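PDB 6K8H: aminotransferase class-III, which belongs to the class-III aminotransferases of the PLP-dependent aminotransferase clan and is modelled as a dimer with (5-hydroxy-4,6-dimethylpyridin-3-yl)methyl dihydrogen phosphate bound in a pocket. Local coordinates for residues A18-F23 / A42-Y47; G8-R13 / D60-L65. One frame throughout, in Å; residues are numbered along the deposited sequence.

Contact 1. Residues A18-F23 / A42-Y47; sequences AAADLF and APYPPY
Phe23 and Tyr44 meet through a CH-pi contact: the Tyr44 CB methylene sits over one face of the Phe23 ring, 3.6 Å from its centroid and displaced toward the rim. The two rings themselves are slid apart and barely overlap, their planes 27° from parallel, and it is the methylene that does most of the touching. Phe23 reaches it because its CG lies anti to the backbone N (chi1 -179°), which swings the ring out from the helix toward the loop. The Tyr44 ring then turns back along the helix, where Ala20 CA lies over its face and Ala20 CB stands 3.5 Å from Tyr44 OH. With only a methyl group each, Ala19 and Ala20 allow both tyrosine rings to come close to the helix backbone; Ala19 CB fits between them, 3.9 Å from Tyr44 CE1 and 4.0 Å from Tyr47 CD1.

Tyr47 packs on the next part of the helix surface. Leu22 CB stands almost exactly on the normal through the Tyr47 ring, 3.8 Å from its centroid, while Leu22 CD1 touches Tyr47 CB at 3.6 Å. No hydrogen bond crosses between 18-23 and 42-47, and Pro45 O is buried with no partner in the model. Tyr44 OH is satisfied by Tyr12 O. Residues 44-47 run extended, which Pro45 and Pro46 favour by restricting phi; the peptide bond before Pro43 is cis. Asp60 receives the backbone N-H groups of Ala18 and Ala19 in the first turn of helix 18-29. The loop continues into strand 48-52, and Pro100 of the second subunit packs on Pro45 and Tyr47, bringing this helix-loop layer to the dimer interface.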
loop_
_atom_site.group_PDB
_atom_site.type_symbol
_atom_site.label_atom_id
_atom_site.label_comp_id
_atom_site.label_asym_id
_atom_site.label_seq_id
_atom_site.Cartn_x
_atom_site.Cartn_y
_atom_site.Cartn_z
ATOM N N ALA B 18 -1.199 -14.388 28.042
ATOM C CA ALA B 18 -1.088 -13.034 27.507
ATOM C C ALA B 18 -1.825 -12.902 26.177
ATOM O O ALA B 18 -2.534 -11.911 25.942
ATOM C CB ALA B 18 0.380 -12.651 27.352
ATOM N N ALA B 19 -1.669 -13.898 25.296
ATOM C CA ALA B 19 -2.353 -13.868 24.007
ATOM C C ALA B 19 -3.867 -13.862 24.172
ATOM O O ALA B 19 -4.573 -13.218 23.395
ATOM C CB ALA B 19 -1.918 -15.052 23.142
ATOM N N ALA B 20 -4.397 -14.605 25.147
ATOM C CA ALA B 20 -5.847 -14.612 25.335
ATOM C C ALA B 20 -6.358 -13.237 25.770
ATOM O O ALA B 20 -7.387 -12.764 25.275
ATOM C CB ALA B 20 -6.242 -15.690 26.351
ATOM N N ASP B 21 -5.648 -12.580 26.698
ATOM C CA ASP B 21 -6.035 -11.240 27.141
ATOM C C ASP B 21 -5.960 -10.246 25.992
ATOM O O ASP B 21 -6.855 -9.405 25.807
ATOM C CB ASP B 21 -5.118 -10.770 28.272
ATOM C CG ASP B 21 -5.336 -11.521 29.584
ATOM O OD1 ASP B 21 -6.307 -12.298 29.709
ATOM O OD2 ASP B 21 -4.511 -11.315 30.502
ATOM N N LEU B 22 -4.869 -10.314 25.227
ATOM C CA LEU B 22 -4.715 -9.440 24.076
ATOM C C LEU B 22 -5.831 -9.663 23.073
ATOM O O LEU B 22 -6.367 -8.703 22.527
ATOM C CB LEU B 22 -3.348 -9.657 23.424
ATOM C CG LEU B 22 -2.173 -9.107 24.230
ATOM C CD1 LEU B 22 -0.862 -9.691 23.730
ATOM C CD2 LEU B 22 -2.171 -7.598 24.165
ATOM N N PHE B 23 -6.190 -10.924 22.807
ATOM C CA PHE B 23 -7.276 -11.199 21.867
ATOM C C PHE B 23 -8.594 -10.619 22.357
ATOM O O PHE B 23 -9.399 -10.115 21.560
ATOM C CB PHE B 23 -7.416 -12.703 21.657
ATOM C CG PHE B 23 -8.489 -13.088 20.678
ATOM C CD1 PHE B 23 -8.360 -12.780 19.325
ATOM C CD2 PHE B 23 -9.606 -13.797 21.099
ATOM C CE1 PHE B 23 -9.339 -13.149 18.418
ATOM C CE2 PHE B 23 -10.585 -14.170 20.200
ATOM C CZ PHE B 23 -10.454 -13.847 18.855
ATOM N N ALA B 42 -7.163 -20.120 14.856
ATOM C CA ALA B 42 -8.243 -20.333 15.811
ATOM C C ALA B 42 -7.761 -21.123 17.026
ATOM O O ALA B 42 -6.874 -21.978 16.910
ATOM C CB ALA B 42 -9.395 -21.082 15.149
ATOM N N PRO B 43 -8.337 -20.874 18.214
ATOM C CA PRO B 43 -9.353 -19.854 18.523
ATOM C C PRO B 43 -8.815 -18.419 18.482
ATOM O O PRO B 43 -9.568 -17.481 18.238
ATOM C CB PRO B 43 -9.800 -20.205 19.954
ATOM C CG PRO B 43 -9.131 -21.460 20.315
ATOM C CD PRO B 43 -7.991 -21.692 19.387
ATOM N N TYR B 44 -7.526 -18.248 18.757
ATOM C CA TYR B 44 -6.875 -16.948 18.677
ATOM C C TYR B 44 -5.407 -17.181 18.412
ATOM O O TYR B 44 -4.872 -18.236 18.784
ATOM C CB TYR B 44 -7.062 -16.124 19.956
ATOM C CG TYR B 44 -6.642 -16.825 21.216
ATOM C CD1 TYR B 44 -5.315 -16.805 21.647
ATOM C CD2 TYR B 44 -7.576 -17.494 21.997
ATOM C CE1 TYR B 44 -4.941 -17.445 22.824
ATOM C CE2 TYR B 44 -7.205 -18.141 23.166
ATOM C CZ TYR B 44 -5.896 -18.109 23.577
ATOM O OH TYR B 44 -5.538 -18.737 24.748
ATOM N N PRO B 45 -4.720 -16.248 17.762
ATOM C CA PRO B 45 -3.320 -16.470 17.418
ATOM C C PRO B 45 -2.411 -16.120 18.583
ATOM O O PRO B 45 -2.828 -15.429 19.525
ATOM C CB PRO B 45 -3.100 -15.524 16.228
ATOM C CG PRO B 45 -4.037 -14.384 16.503
ATOM C CD PRO B 45 -5.231 -14.970 17.215
ATOM N N PRO B 46 -1.158 -16.564 18.558
ATOM C CA PRO B 46 -0.186 -16.037 19.517
ATOM C C PRO B 46 0.195 -14.615 19.120
ATOM O O PRO B 46 0.087 -14.225 17.957
ATOM C CB PRO B 46 0.986 -17.007 19.372
ATOM C CG PRO B 46 0.957 -17.335 17.883
ATOM C CD PRO B 46 -0.516 -17.402 17.531
ATOM N N TYR B 47 0.673 -13.838 20.094
ATOM C CA TYR B 47 1.069 -12.451 19.858
ATOM C C TYR B 47 2.579 -12.325 19.974
ATOM O O TYR B 47 3.176 -12.838 20.922
ATOM C CB TYR B 47 0.372 -11.499 20.843
ATOM C CG TYR B 47 -1.035 -11.166 20.395
ATOM C CD1 TYR B 47 -2.043 -12.123 20.456
ATOM C CD2 TYR B 47 -1.338 -9.923 19.853
ATOM C CE1 TYR B 47 -3.333 -11.845 20.009
ATOM C CE2 TYR B 47 -2.616 -9.633 19.416
ATOM C CZ TYR B 47 -3.607 -10.593 19.493
ATOM O OH TYR B 47 -4.876 -10.294 19.040
#

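Contact 2. Residues G8-R13 / D60-L65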
loop_
_atom_site.group_PDB
_atom_site.type_symbol
_atom_site.label_atom_id
_atom_site.label_comp_id
_atom_site.label_asym_id
_atom_site.label_seq_id
_atom_site.Cartn_x
_atom_site.Cartn_y
_atom_site.Cartn_z
ATOM N N GLY B 8 7.915 -24.236 25.146
ATOM C CA GLY B 8 7.263 -24.818 26.304
ATOM C C GLY B 8 5.890 -25.393 25.995
ATOM O O GLY B 8 5.025 -25.461 26.868
ATOM N N GLY B 9 5.690 -25.806 24.746
ATOM C CA GLY B 9 4.457 -26.447 24.339
ATOM C C GLY B 9 3.257 -25.532 24.174
ATOM O O GLY B 9 2.188 -25.827 24.708
ATOM N N ASN B 10 3.402 -24.437 23.415
ATOM C CA ASN B 10 2.277 -23.577 23.030
ATOM C C ASN B 10 1.481 -23.058 24.231
ATOM O O ASN B 10 0.262 -23.207 24.306
ATOM C CB ASN B 10 1.358 -24.320 22.057
ATOM C CG ASN B 10 2.025 -24.579 20.728
ATOM O OD1 ASN B 10 2.828 -23.768 20.267
ATOM N ND2 ASN B 10 1.717 -25.712 20.111
ATOM N N VAL B 11 2.171 -22.439 25.189
ATOM C CA VAL B 11 1.453 -22.022 26.389
ATOM C C VAL B 11 0.444 -20.912 26.099
ATOM O O VAL B 11 -0.505 -20.731 26.874
ATOM C CB VAL B 11 2.436 -21.598 27.501
ATOM C CG1 VAL B 11 3.438 -22.705 27.759
ATOM C CG2 VAL B 11 3.156 -20.320 27.137
ATOM N N TYR B 12 0.580 -20.203 24.972
ATOM C CA TYR B 12 -0.345 -19.113 24.661
ATOM C C TYR B 12 -1.778 -19.596 24.520
ATOM O O TYR B 12 -2.701 -18.788 24.656
ATOM C CB TYR B 12 0.078 -18.390 23.372
ATOM C CG TYR B 12 -0.291 -19.114 22.085
ATOM C CD1 TYR B 12 0.509 -20.134 21.573
ATOM C CD2 TYR B 12 -1.427 -18.766 21.377
ATOM C CE1 TYR B 12 0.166 -20.792 20.394
ATOM C CE2 TYR B 12 -1.776 -19.414 20.207
ATOM C CZ TYR B 12 -0.986 -20.435 19.725
ATOM O OH TYR B 12 -1.341 -21.070 18.545
ATOM N N ARG B 13 -1.983 -20.887 24.243
ATOM C CA ARG B 13 -3.326 -21.445 24.116
ATOM C C ARG B 13 -4.033 -21.631 25.457
ATOM O O ARG B 13 -5.240 -21.898 25.467
ATOM C CB ARG B 13 -3.265 -22.794 23.397
ATOM C CG ARG B 13 -2.674 -22.768 21.992
ATOM C CD ARG B 13 -3.317 -23.856 21.179
ATOM N NE ARG B 13 -2.910 -23.928 19.775
ATOM C CZ ARG B 13 -3.607 -23.422 18.761
ATOM N NH1 ARG B 13 -4.738 -22.762 18.978
ATOM N NH2 ARG B 13 -3.174 -23.580 17.518
ATOM N N ASP B 60 3.772 -14.419 25.636
ATOM C CA ASP B 60 3.845 -15.331 26.766
ATOM C C ASP B 60 5.262 -15.821 27.042
ATOM O O ASP B 60 5.439 -16.748 27.838
ATOM C CB ASP B 60 2.920 -16.521 26.522
ATOM C CG ASP B 60 1.463 -16.119 26.516
ATOM O OD1 ASP B 60 0.905 -15.967 27.616
ATOM O OD2 ASP B 60 0.888 -15.927 25.419
ATOM N N GLY B 61 6.272 -15.220 26.413
ATOM C CA GLY B 61 7.653 -15.568 26.682
ATOM C C GLY B 61 8.179 -16.794 25.957
ATOM O O GLY B 61 9.344 -17.157 26.163
ATOM N N GLU B 62 7.365 -17.452 25.133
ATOM C CA GLU B 62 7.802 -18.658 24.435
ATOM C C GLU B 62 8.630 -18.265 23.213
ATOM O O GLU B 62 8.197 -17.445 22.402
ATOM C CB GLU B 62 6.586 -19.497 24.035
ATOM C CG GLU B 62 6.897 -20.861 23.383
ATOM C CD GLU B 62 5.790 -21.885 23.643
ATOM O OE1 GLU B 62 4.932 -21.607 24.507
ATOM O OE2 GLU B 62 5.773 -22.959 22.992
ATOM N N GLU B 63 9.825 -18.830 23.091
ATOM C CA GLU B 63 10.726 -18.492 21.998
ATOM C C GLU B 63 10.723 -19.579 20.937
ATOM O O GLU B 63 10.737 -20.772 21.252
ATOM C CB GLU B 63 12.147 -18.275 22.515
ATOM C CG GLU B 63 12.199 -17.491 23.799
ATOM C CD GLU B 63 13.589 -16.973 24.115
ATOM O OE1 GLU B 63 14.577 -17.555 23.604
ATOM O OE2 GLU B 63 13.687 -15.979 24.868
ATOM N N ARG B 64 10.720 -19.168 19.674
ATOM C CA ARG B 64 10.762 -20.126 18.580
ATOM C C ARG B 64 11.742 -19.633 17.522
ATOM O O ARG B 64 11.923 -18.428 17.340
ATOM C CB ARG B 64 9.370 -20.336 17.956
ATOM C CG ARG B 64 8.258 -20.727 18.941
ATOM C CD ARG B 64 6.868 -20.700 18.272
ATOM N NE ARG B 64 5.816 -21.205 19.167
ATOM C CZ ARG B 64 5.097 -20.456 20.005
ATOM N NH1 ARG B 64 5.295 -19.142 20.075
ATOM N NH2 ARG B 64 4.156 -21.016 20.769
ATOM N N LEU B 65 12.372 -20.569 16.820
ATOM C CA LEU B 65 13.140 -20.194 15.637
ATOM C C LEU B 65 12.178 -19.789 14.528
ATOM O O LEU B 65 11.236 -20.526 14.213
ATOM C CB LEU B 65 14.021 -21.356 15.180
ATOM C CG LEU B 65 15.249 -21.657 16.043
ATOM C CD1 LEU B 65 15.914 -22.927 15.558
ATOM C CD2 LEU B 65 16.225 -20.482 16.003
HETATM O O HOH W 1 3.346 -19.952 23.357
#
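The entry to strand 63-66 of a small mixed sheet holds the N-terminal segment through Glu62, which accepts the N-H groups of Asn10 and Val11, one with each oxygen. Glu62 OE2 takes Asn10 N at 2.8 Å and Glu62 OE1 takes Val11 N at 3.0 Å, both through the syn lone pairs. The Val11 bond is the straighter, at 165°. Gly8 N adds a weak bond to OE2. Glu62 CG is anti to its backbone N (chi1 -175°), and the extended chain beyond it carries the carboxylate to the amides of the turn. Glutamate suits this place by offering two acceptors to consecutive amides. Gly9 and Asn10 both have positive phi, which glycine adopts readily and asparagine tolerates better than most residues.

This turn runs into a short 3-10 segment, 11-13, while the other partner belongs to the sheet in which strand 63-66 lies between 55-58 and 411-412. From that strand Arg64 extends its chain toward the turn. Arg64 NH2 donates to Asn10 OD1 at 3.1 Å, in the carbonyl plane and on a lone pair, with the amide and guanidinium planes only 24° apart. The same NH2 lies 3.4 Å from Glu62 OE2, well out of the guanidinium plane, a purely electrostatic pairing that probably favours the ionised carboxylate. One water accepts from both Arg64 NH2 and Tyr12 N, and its link to Glu62 OE1 is weak. Arg64 NE donates to Met407 O and NH1 is salt-bridged to Asp58, which helps to fix the guanidinium. At the 3-10 segment, Val11 CG2 packs 3.9 Å from Asp60 CB, and Tyr12 CB approaches Asp60 OD2 at 3.3 Å, beside a carboxylate already engaged with Ala18 at the start of helix 18-29.

Overall arrangement
From the N terminus the chain passes through 8-13 and enters helix 18-29, then returns along the loop 42-47 to strands 48-52, 55-58 and 63-66. Contact 1 closes the shorter loop, with 18 residues between its segments. Contact 2 closes the longer one, with 46, and contact 1 is nested inside it. Their centres lie 12 Å apart on the same side of the chain's centre, and they touch directly: Pro46 packs on Tyr12, and Pro43 on Arg13. Contact 2 ties the N-terminal segment to the small mixed sheet, whereas contact 1 fastens the first helix to the loop that leads into that sheet.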